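Local coordinates for protein protoporphyrinogen oxidase (Exiguobacterium sibiricum, PDB 3LOV) that binds FAD and probably catalyses the oxygen-dependent oxidation of coproporphyrinogen III to coproporphyrin III in heme b biosynthesis, at residues G368-H371 against L372-S376; I148-G151 against E152-R155; L158-A161 against L162-L166. All blocks are in the same frame, centred on the assembly; numbering follows the deposited sequence.

In the fold
Along the chain, contact 2 comes first, contact 3 follows closely and contact 1 lies some 200 residues later. Contacts 2 and 3 occupy the starts of two consecutive helices, 150-158 and 160-172, with centres about 11 Å apart; Arg155 joins them, its NH1 in salt bridges with both Asp160 and Glu164. Contact 1 stands apart, its centre about 29 Å from that of contact 2 and about 28 Å from that of contact 3, on the link from strand 357-364 of the mixed sheet to helix 377-392. Contacts 2 and 3 thus form one helical unit held by Arg155, separate from the contact 1 loop, whose Val373 side chain lies about 9 Å from the FAD.

Contact 1. Residues G368-H371 against L372-S376; sequences GNDH and LVHES
Two backbone hydrogen bonds, Val373 N to Asp370 O and His374 N to His371 O, both 3.0 Å, wind residues 370-375 into consecutive tight turns. Glu375 N continues the series to Leu372 O. Residues 372-374 have helical backbone angles, and the bonds run from i+3 to i, as successive turns. Ser376 closes the series as the N-cap of helix 377-392, its OG accepting from Val379 N.

The His371 ring is folded back over its own backbone, CG standing between N and the carbonyl carbon (chi1 86°), which lays one ring face over Leu372 N, with CG 3.0 Å from that nitrogen. Beyond it, CG of Leu372 approaches CE1 of His371 at 4.0 Å. At the ring edge, in plane, lies Glu375 OE2, 4.0 Å from His371 CD2, with the carboxylate turned 63° from the ring. A water donates to both His371 O and Glu375 OE2, giving that carbonyl a second bond besides His374 N.

On another side of the turn, the His374 ring presents its edge to the backbone, CD2 lying 3.6 Å from Asp370 O. A second water donates to Asp370 OD2 and is hydrogen-bonded to His374 NE2 at 2.8 Å. OD2 also accepts from Ser309 N of strand 307-318, and Val373 packs on Met407 of strand 400-411.

The chemistry thus implies a surface turn held partly by solvent: water links the His374 ring to Asp370, and the His371 backbone carbonyl, not its ring, to Glu375. The nearby carboxylates would probably favour protonation of the two rings, though the geometry does not reveal their charge.

Contact 2. Residues I148-G151 against E152-R155; sequences IPLG and EYLR
The first turn of helix 150-158 carries this contact: Ile148 reaches ahead to touch Tyr153, and Pro149 is the N-cap residue. Three i to i+4 backbone bonds establish the helix, from Tyr153 N to Pro149 O, Leu154 N to Leu150 O and Arg155 N to Gly151 O.

One bump is CD1 of Ile148. With CG1 placed between the backbone N and carbonyl carbon (chi1 51°) and the chain extended beyond, this methyl lodges against the Tyr153 backbone, 3.7 Å from Tyr153 CA, and beside its CB. The Glu152 chain, extended from CG, runs back along the outside of the turn and spreads its carboxylate over Pro149 and Ile148, three and four residues back: OE1 rests 3.5 Å from Pro149 CD, while OE2 lies 3.8 Å from Ile148 CG2. The Ile148 and Glu152 side chains meet at about a right angle.

On the buried flank, Leu150 and Leu154 lie side by side and point the same way, Leu150 CG and Leu154 CD1 meeting at 3.8 Å. Together they form a ridge: Leu150 packs on Ile179 and Tyr188, and Leu154 on Val163 and Ile167 of helix 160-172. The Tyr153 ring leads off toward helix 189-198, where its OH bonds to Glu195.

The aliphatic part of Arg155 drapes over the carbonyl of Gly151 on the way to Asp160, Glu164 and Asp180, so that Gly151 O has Arg155 CB and CG each at 3.1 Å and CD at 3.3 Å.

Contact 3. Residues L158-A161 against L162-L166; sequences LGDA and LVEKL
Apolar contact here joins Leu158 to Leu162 across the junction between helices 150-158 and 160-172: CD2 of Leu162 settles against the Leu158 side chain, 3.9 Å from its CB. With Leu162 CG anti to the backbone N (chi1 -176°) and chi2 at 70°, CD2 is the branch that meets Leu158.

Backbone bonds mark the new helix start. Gly159, with positive phi of 84°, ends the earlier helix and serves as N-cap of the next. Glu164 N to Asp160 O and Lys165 N to Ala161 O are both 2.9 Å; Val163 N to Gly159 O is weak at 3.4 Å. Leu162 N is met by a water, 2.8 Å away, which donates to Leu158 O and so bridges the break.

Charged groups gather on one side. The Glu164 chain passes over the carbonyl of Asp160, its CG 3.2 Å from that O, and its OE2 stands 4.7 Å from Asp160 OD1. Arg155 NH1 forms salt bridges with both oxygens, which probably offsets the like charges. A glutamine in place of Glu164 would probably leave Arg155 with one fewer charged mate and weaken the tie between the helices.

Around the junction, Leu162 packs on Val130 of helix 124-135 and Phe116 of helix 113-116, Leu158 meets Ile109 of strand 109-110, and Lys165 forms a salt bridge with Glu126 of helix 124-135.

Contact 1. Residues G368-H371 against L372-S376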
ATOM      1  N   GLY A 368      11.528  -7.288  -8.966  1.00 21.58           N
ATOM      2  CA  GLY A 368      12.636  -7.850  -9.684  1.00 22.97           C
ATOM      3  C   GLY A 368      13.933  -7.774  -8.911  1.00 25.05           C
ATOM      4  O   GLY A 368      14.954  -8.248  -9.400  1.00 26.88           O
ATOM      5  N   ASN A 369      13.907  -7.245  -7.685  1.00 22.38           N
ATOM      6  CA  ASN A 369      15.129  -7.077  -6.892  1.00 21.67           C
ATOM      7  C   ASN A 369      14.768  -7.043  -5.417  1.00 22.86           C
ATOM      8  O   ASN A 369      14.601  -5.977  -4.837  1.00 22.32           O
ATOM      9  CB  ASN A 369      15.802  -5.775  -7.376  1.00 19.60           C
ATOM     10  CG  ASN A 369      17.082  -5.401  -6.625  1.00 17.95           C
ATOM     11  OD1 ASN A 369      17.661  -6.189  -5.889  1.00 22.89           O
ATOM     12  ND2 ASN A 369      17.522  -4.140  -6.826  1.00 16.65           N
ATOM     13  N   ASP A 370      14.562  -8.218  -4.827  1.00 24.21           N
ATOM     14  CA  ASP A 370      14.116  -8.293  -3.436  1.00 24.05           C
ATOM     15  C   ASP A 370      14.732  -9.489  -2.703  1.00 25.47           C
ATOM     16  O   ASP A 370      14.187  -9.956  -1.685  1.00 22.27           O
ATOM     17  CB  ASP A 370      12.574  -8.361  -3.376  1.00 18.90           C
ATOM     18  CG  ASP A 370      12.007  -9.571  -4.093  1.00 25.99           C
ATOM     19  OD1 ASP A 370      12.795 -10.335  -4.639  1.00 25.39           O
ATOM     20  OD2 ASP A 370      10.768  -9.753  -4.135  1.00 26.80           O
ATOM     21  N   HIS A 371      15.869  -9.971  -3.212  1.00 26.05           N
ATOM     22  CA  HIS A 371      16.473 -11.184  -2.654  1.00 26.30           C
ATOM     23  C   HIS A 371      16.848 -11.013  -1.187  1.00 22.93           C
ATOM     24  O   HIS A 371      16.769 -11.965  -0.436  1.00 22.62           O
ATOM     25  CB  HIS A 371      17.732 -11.586  -3.442  1.00 29.40           C
ATOM     26  CG  HIS A 371      18.970 -10.898  -2.978  1.00 31.02           C
ATOM     27  ND1 HIS A 371      19.275  -9.601  -3.338  1.00 32.64           N
ATOM     28  CD2 HIS A 371      19.972 -11.316  -2.167  1.00 36.17           C
ATOM     29  CE1 HIS A 371      20.415  -9.254  -2.769  1.00 43.13           C
ATOM     30  NE2 HIS A 371      20.859 -10.277  -2.057  1.00 32.53           N
ATOM     31  N   LEU A 372      17.297  -9.819  -0.789  1.00 23.92           N
ATOM     32  CA  LEU A 372      17.610  -9.562   0.633  1.00 26.54           C
ATOM     33  C   LEU A 372      16.486  -9.948   1.577  1.00 25.87           C
ATOM     34  O   LEU A 372      16.776 -10.312   2.718  1.00 24.95           O
ATOM     35  CB  LEU A 372      17.964  -8.108   0.914  1.00 28.53           C
ATOM     36  CG  LEU A 372      19.428  -7.710   0.802  1.00 35.52           C
ATOM     37  CD1 LEU A 372      19.567  -6.266   1.243  1.00 28.23           C
ATOM     38  CD2 LEU A 372      20.322  -8.642   1.635  1.00 29.47           C
ATOM     39  N   VAL A 373      15.235  -9.874   1.111  1.00 23.19           N
ATOM     40  CA  VAL A 373      14.070 -10.157   1.973  1.00 27.18           C
ATOM     41  C   VAL A 373      14.021 -11.651   2.397  1.00 30.53           C
ATOM     42  O   VAL A 373      13.565 -11.986   3.502  1.00 31.97           O
ATOM     43  CB  VAL A 373      12.761  -9.746   1.279  1.00 25.77           C
ATOM     44  CG1 VAL A 373      11.611  -9.935   2.203  1.00 26.82           C
ATOM     45  CG2 VAL A 373      12.839  -8.281   0.849  1.00 23.99           C
ATOM     46  N   HIS A 374      14.542 -12.523   1.537  1.00 29.18           N
ATOM     47  CA  HIS A 374      14.631 -13.955   1.806  1.00 31.87           C
ATOM     48  C   HIS A 374      15.898 -14.358   2.559  1.00 32.68           C
ATOM     49  O   HIS A 374      16.035 -15.508   2.913  1.00 34.78           O
ATOM     50  CB  HIS A 374      14.552 -14.760   0.499  1.00 33.33           C
ATOM     51  CG  HIS A 374      13.397 -14.390  -0.379  1.00 37.45           C
ATOM     52  ND1 HIS A 374      12.217 -15.104  -0.403  1.00 41.50           N
ATOM     53  CD2 HIS A 374      13.227 -13.352  -1.238  1.00 39.74           C
ATOM     54  CE1 HIS A 374      11.387 -14.546  -1.270  1.00 45.53           C
ATOM     55  NE2 HIS A 374      11.968 -13.470  -1.776  1.00 38.61           N
ATOM     56  N   GLU A 375      16.822 -13.435   2.801  1.00 32.76           N
ATOM     57  CA  GLU A 375      18.034 -13.760   3.542  1.00 34.67           C
ATOM     58  C   GLU A 375      17.778 -13.708   5.038  1.00 35.03           C
ATOM     59  O   GLU A 375      16.746 -13.229   5.495  1.00 34.10           O
ATOM     60  CB  GLU A 375      19.188 -12.802   3.195  1.00 36.05           C
ATOM     61  CG  GLU A 375      19.618 -12.830   1.733  1.00 37.41           C
ATOM     62  CD  GLU A 375      20.250 -14.173   1.298  1.00 45.57           C
ATOM     63  OE1 GLU A 375      20.879 -14.822   2.150  1.00 44.54           O
ATOM     64  OE2 GLU A 375      20.117 -14.571   0.106  1.00 45.55           O
ATOM     65  N   SER A 376      18.740 -14.212   5.796  1.00 33.47           N
ATOM     66  CA  SER A 376      18.675 -14.202   7.263  1.00 33.37           C
ATOM     67  C   SER A 376      18.587 -12.800   7.847  1.00 30.90           C
ATOM     68  O   SER A 376      19.069 -11.847   7.229  1.00 28.87           O
ATOM     69  CB  SER A 376      19.959 -14.840   7.837  1.00 34.75           C
ATOM     70  OG  SER A 376      21.084 -13.969   7.706  1.00 30.88           O
TER
HETATM   71  O   HOH W   1       9.852 -12.396  -3.168  1.00 28.89           O
HETATM   72  O   HOH W   2      18.129 -14.271  -1.738  1.00 47.26           O

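Contact 2. Residues I148-G151 against E152-R155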
ATOM      1  N   ILE A 148      -2.797   5.234 -20.527  1.00 26.72           N
ATOM      2  CA  ILE A 148      -1.452   4.818 -20.927  1.00 27.36           C
ATOM      3  C   ILE A 148      -0.637   4.824 -19.651  1.00 25.50           C
ATOM      4  O   ILE A 148      -1.075   5.418 -18.653  1.00 26.65           O
ATOM      5  CB  ILE A 148      -0.776   5.768 -21.948  1.00 29.24           C
ATOM      6  CG1 ILE A 148      -0.850   7.227 -21.456  1.00 28.66           C
ATOM      7  CG2 ILE A 148      -1.369   5.552 -23.375  1.00 28.00           C
ATOM      8  CD1 ILE A 148      -0.019   8.256 -22.325  1.00 26.09           C
ATOM      9  N   PRO A 149       0.538   4.170 -19.655  1.00 22.07           N
ATOM     10  CA  PRO A 149       1.385   4.210 -18.455  1.00 21.92           C
ATOM     11  C   PRO A 149       1.839   5.639 -18.112  1.00 23.40           C
ATOM     12  O   PRO A 149       2.042   6.454 -19.025  1.00 22.47           O
ATOM     13  CB  PRO A 149       2.605   3.357 -18.846  1.00 25.39           C
ATOM     14  CG  PRO A 149       2.172   2.549 -20.034  1.00 25.63           C
ATOM     15  CD  PRO A 149       1.080   3.295 -20.714  1.00 22.44           C
ATOM     16  N   LEU A 150       2.048   5.897 -16.821  1.00 23.78           N
ATOM     17  CA  LEU A 150       2.395   7.214 -16.293  1.00 27.60           C
ATOM     18  C   LEU A 150       3.657   7.757 -16.951  1.00 29.58           C
ATOM     19  O   LEU A 150       3.760   8.960 -17.243  1.00 24.59           O
ATOM     20  CB  LEU A 150       2.554   7.155 -14.764  1.00 28.41           C
ATOM     21  CG  LEU A 150       2.576   8.449 -13.926  1.00 37.24           C
ATOM     22  CD1 LEU A 150       1.438   9.396 -14.301  1.00 26.58           C
ATOM     23  CD2 LEU A 150       2.540   8.127 -12.440  1.00 33.16           C
ATOM     24  N   GLY A 151       4.612   6.856 -17.138  1.00 27.58           N
ATOM     25  CA  GLY A 151       5.904   7.176 -17.697  1.00 27.94           C
ATOM     26  C   GLY A 151       5.811   7.534 -19.167  1.00 26.04           C
ATOM     27  O   GLY A 151       6.565   8.369 -19.660  1.00 27.56           O
ATOM     28  N   GLU A 152       4.920   6.865 -19.874  1.00 22.15           N
ATOM     29  CA  GLU A 152       4.634   7.238 -21.237  1.00 24.36           C
ATOM     30  C   GLU A 152       3.924   8.604 -21.287  1.00 24.49           C
ATOM     31  O   GLU A 152       4.179   9.377 -22.183  1.00 25.26           O
ATOM     32  CB  GLU A 152       3.769   6.171 -21.875  1.00 23.18           C
ATOM     33  CG  GLU A 152       3.608   6.241 -23.354  1.00 33.02           C
ATOM     34  CD  GLU A 152       2.896   4.987 -23.917  1.00 32.07           C
ATOM     35  OE1 GLU A 152       3.183   3.875 -23.448  1.00 39.93           O
ATOM     36  OE2 GLU A 152       2.065   5.127 -24.834  1.00 42.13           O
ATOM     37  N   TYR A 153       3.046   8.893 -20.326  1.00 20.79           N
ATOM     38  CA  TYR A 153       2.377  10.173 -20.284  1.00 19.79           C
ATOM     39  C   TYR A 153       3.338  11.258 -19.908  1.00 21.04           C
ATOM     40  O   TYR A 153       3.356  12.311 -20.529  1.00 24.22           O
ATOM     41  CB  TYR A 153       1.240  10.140 -19.265  1.00 20.07           C
ATOM     42  CG  TYR A 153       0.627  11.471 -18.952  1.00 19.88           C
ATOM     43  CD1 TYR A 153      -0.080  12.160 -19.891  1.00 16.81           C
ATOM     44  CD2 TYR A 153       0.710  12.008 -17.680  1.00 24.56           C
ATOM     45  CE1 TYR A 153      -0.689  13.389 -19.595  1.00 17.71           C
ATOM     46  CE2 TYR A 153       0.127  13.198 -17.379  1.00 24.88           C
ATOM     47  CZ  TYR A 153      -0.570  13.893 -18.342  1.00 26.46           C
ATOM     48  OH  TYR A 153      -1.144  15.090 -18.008  1.00 27.33           O
ATOM     49  N   LEU A 154       4.105  11.035 -18.852  1.00 20.19           N
ATOM     50  CA  LEU A 154       4.979  12.052 -18.307  1.00 19.01           C
ATOM     51  C   LEU A 154       6.282  12.341 -19.090  1.00 21.57           C
ATOM     52  O   LEU A 154       6.706  13.498 -19.165  1.00 19.58           O
ATOM     53  CB  LEU A 154       5.314  11.739 -16.828  1.00 22.49           C
ATOM     54  CG  LEU A 154       4.217  11.849 -15.760  1.00 24.17           C
ATOM     55  CD1 LEU A 154       4.791  11.484 -14.411  1.00 23.90           C
ATOM     56  CD2 LEU A 154       3.606  13.264 -15.705  1.00 22.30           C
ATOM     57  N   ARG A 155       6.938  11.316 -19.657  1.00 20.62           N
ATOM     58  CA  ARG A 155       8.255  11.509 -20.234  1.00 18.64           C
ATOM     59  C   ARG A 155       8.267  12.520 -21.403  1.00 18.25           C
ATOM     60  O   ARG A 155       9.145  13.372 -21.479  1.00 19.63           O
ATOM     61  CB  ARG A 155       8.912  10.172 -20.656  1.00 19.47           C
ATOM     62  CG  ARG A 155       9.469   9.375 -19.464  1.00 17.99           C
ATOM     63  CD  ARG A 155       9.825   7.974 -19.853  1.00 25.40           C
ATOM     64  NE  ARG A 155      10.257   7.178 -18.715  1.00 21.57           N
ATOM     65  CZ  ARG A 155      11.486   7.145 -18.213  1.00 24.61           C
ATOM     66  NH1 ARG A 155      12.475   7.869 -18.725  1.00 27.91           N
ATOM     67  NH2 ARG A 155      11.711   6.402 -17.152  1.00 27.23           N
TER

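Contact 3. Residues L158-A161 against L162-L166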
ATOM      1  N   LEU A 158       7.834  16.100 -19.638  1.00 24.16           N
ATOM      2  CA  LEU A 158       8.763  16.542 -18.602  1.00 24.39           C
ATOM      3  C   LEU A 158      10.212  16.099 -18.832  1.00 21.30           C
ATOM      4  O   LEU A 158      11.116  16.567 -18.128  1.00 22.47           O
ATOM      5  CB  LEU A 158       8.334  16.023 -17.213  1.00 22.47           C
ATOM      6  CG  LEU A 158       6.976  16.432 -16.705  1.00 27.34           C
ATOM      7  CD1 LEU A 158       6.568  15.498 -15.502  1.00 23.18           C
ATOM      8  CD2 LEU A 158       6.958  17.952 -16.373  1.00 27.08           C
ATOM      9  N   GLY A 159      10.427  15.185 -19.773  1.00 24.58           N
ATOM     10  CA  GLY A 159      11.749  14.626 -20.014  1.00 23.22           C
ATOM     11  C   GLY A 159      12.135  13.468 -19.096  1.00 27.03           C
ATOM     12  O   GLY A 159      11.592  13.289 -17.986  1.00 25.43           O
ATOM     13  N   ASP A 160      13.101  12.686 -19.558  1.00 26.50           N
ATOM     14  CA  ASP A 160      13.504  11.456 -18.867  1.00 24.70           C
ATOM     15  C   ASP A 160      14.183  11.713 -17.544  1.00 23.67           C
ATOM     16  O   ASP A 160      13.888  11.025 -16.551  1.00 24.83           O
ATOM     17  CB  ASP A 160      14.442  10.620 -19.734  1.00 23.39           C
ATOM     18  CG  ASP A 160      13.790  10.103 -20.981  1.00 23.61           C
ATOM     19  OD1 ASP A 160      12.591   9.705 -20.990  1.00 27.56           O
ATOM     20  OD2 ASP A 160      14.508  10.038 -21.987  1.00 34.33           O
ATOM     21  N   ALA A 161      15.064  12.707 -17.504  1.00 22.76           N
ATOM     22  CA  ALA A 161      15.780  13.028 -16.283  1.00 22.65           C
ATOM     23  C   ALA A 161      14.852  13.299 -15.097  1.00 24.03           C
ATOM     24  O   ALA A 161      15.057  12.776 -13.995  1.00 24.29           O
ATOM     25  CB  ALA A 161      16.732  14.254 -16.513  1.00 21.36           C
ATOM     26  N   LEU A 162      13.833  14.133 -15.290  1.00 26.33           N
ATOM     27  CA  LEU A 162      12.962  14.498 -14.133  1.00 24.06           C
ATOM     28  C   LEU A 162      12.138  13.269 -13.688  1.00 21.99           C
ATOM     29  O   LEU A 162      11.951  13.011 -12.503  1.00 25.19           O
ATOM     30  CB  LEU A 162      12.050  15.686 -14.476  1.00 22.90           C
ATOM     31  CG  LEU A 162      11.133  16.264 -13.363  1.00 27.97           C
ATOM     32  CD1 LEU A 162      11.938  16.987 -12.312  1.00 25.03           C
ATOM     33  CD2 LEU A 162      10.037  17.214 -13.955  1.00 22.32           C
ATOM     34  N   VAL A 163      11.625  12.530 -14.651  1.00 22.52           N
ATOM     35  CA  VAL A 163      10.870  11.316 -14.341  1.00 23.14           C
ATOM     36  C   VAL A 163      11.719  10.325 -13.540  1.00 24.80           C
ATOM     37  O   VAL A 163      11.291   9.819 -12.480  1.00 21.95           O
ATOM     38  CB  VAL A 163      10.351  10.647 -15.631  1.00 23.46           C
ATOM     39  CG1 VAL A 163       9.922   9.218 -15.351  1.00 21.17           C
ATOM     40  CG2 VAL A 163       9.213  11.446 -16.190  1.00 12.96           C
ATOM     41  N   GLU A 164      12.948  10.094 -14.014  1.00 24.21           N
ATOM     42  CA  GLU A 164      13.859   9.133 -13.356  1.00 23.32           C
ATOM     43  C   GLU A 164      14.413   9.549 -12.032  1.00 20.18           C
ATOM     44  O   GLU A 164      14.416   8.761 -11.096  1.00 21.33           O
ATOM     45  CB  GLU A 164      15.037   8.794 -14.289  1.00 22.86           C
ATOM     46  CG  GLU A 164      14.550   8.105 -15.476  1.00 15.49           C
ATOM     47  CD  GLU A 164      15.555   7.945 -16.575  1.00 26.20           C
ATOM     48  OE1 GLU A 164      16.764   8.186 -16.365  1.00 27.77           O
ATOM     49  OE2 GLU A 164      15.105   7.560 -17.649  1.00 19.23           O
ATOM     50  N   LYS A 165      14.884  10.792 -11.945  1.00 23.18           N
ATOM     51  CA  LYS A 165      15.575  11.285 -10.764  1.00 23.89           C
ATOM     52  C   LYS A 165      14.639  11.766  -9.672  1.00 22.36           C
ATOM     53  O   LYS A 165      15.029  11.804  -8.484  1.00 22.23           O
ATOM     54  CB  LYS A 165      16.557  12.425 -11.124  1.00 24.39           C
ATOM     55  CG  LYS A 165      17.700  11.972 -12.032  1.00 25.09           C
ATOM     56  CD  LYS A 165      18.641  13.132 -12.401  1.00 26.29           C
ATOM     57  CE  LYS A 165      19.883  12.616 -13.118  1.00 32.50           C
ATOM     58  NZ  LYS A 165      20.970  13.652 -13.211  1.00 44.21           N
ATOM     59  N   LEU A 166      13.433  12.197 -10.034  1.00 20.43           N
ATOM     60  CA  LEU A 166      12.522  12.740  -8.992  1.00 16.03           C
ATOM     61  C   LEU A 166      11.143  12.066  -8.908  1.00 19.14           C
ATOM     62  O   LEU A 166      10.750  11.604  -7.833  1.00 20.75           O
ATOM     63  CB  LEU A 166      12.386  14.250  -9.147  1.00 17.43           C
ATOM     64  CG  LEU A 166      11.439  14.881  -8.126  1.00 24.27           C
ATOM     65  CD1 LEU A 166      11.880  14.581  -6.691  1.00 21.59           C
ATOM     66  CD2 LEU A 166      11.285  16.377  -8.416  1.00 24.69           C
TER
HETATM   67  O   HOH W   3      13.643  15.873 -17.432  1.00 27.91           O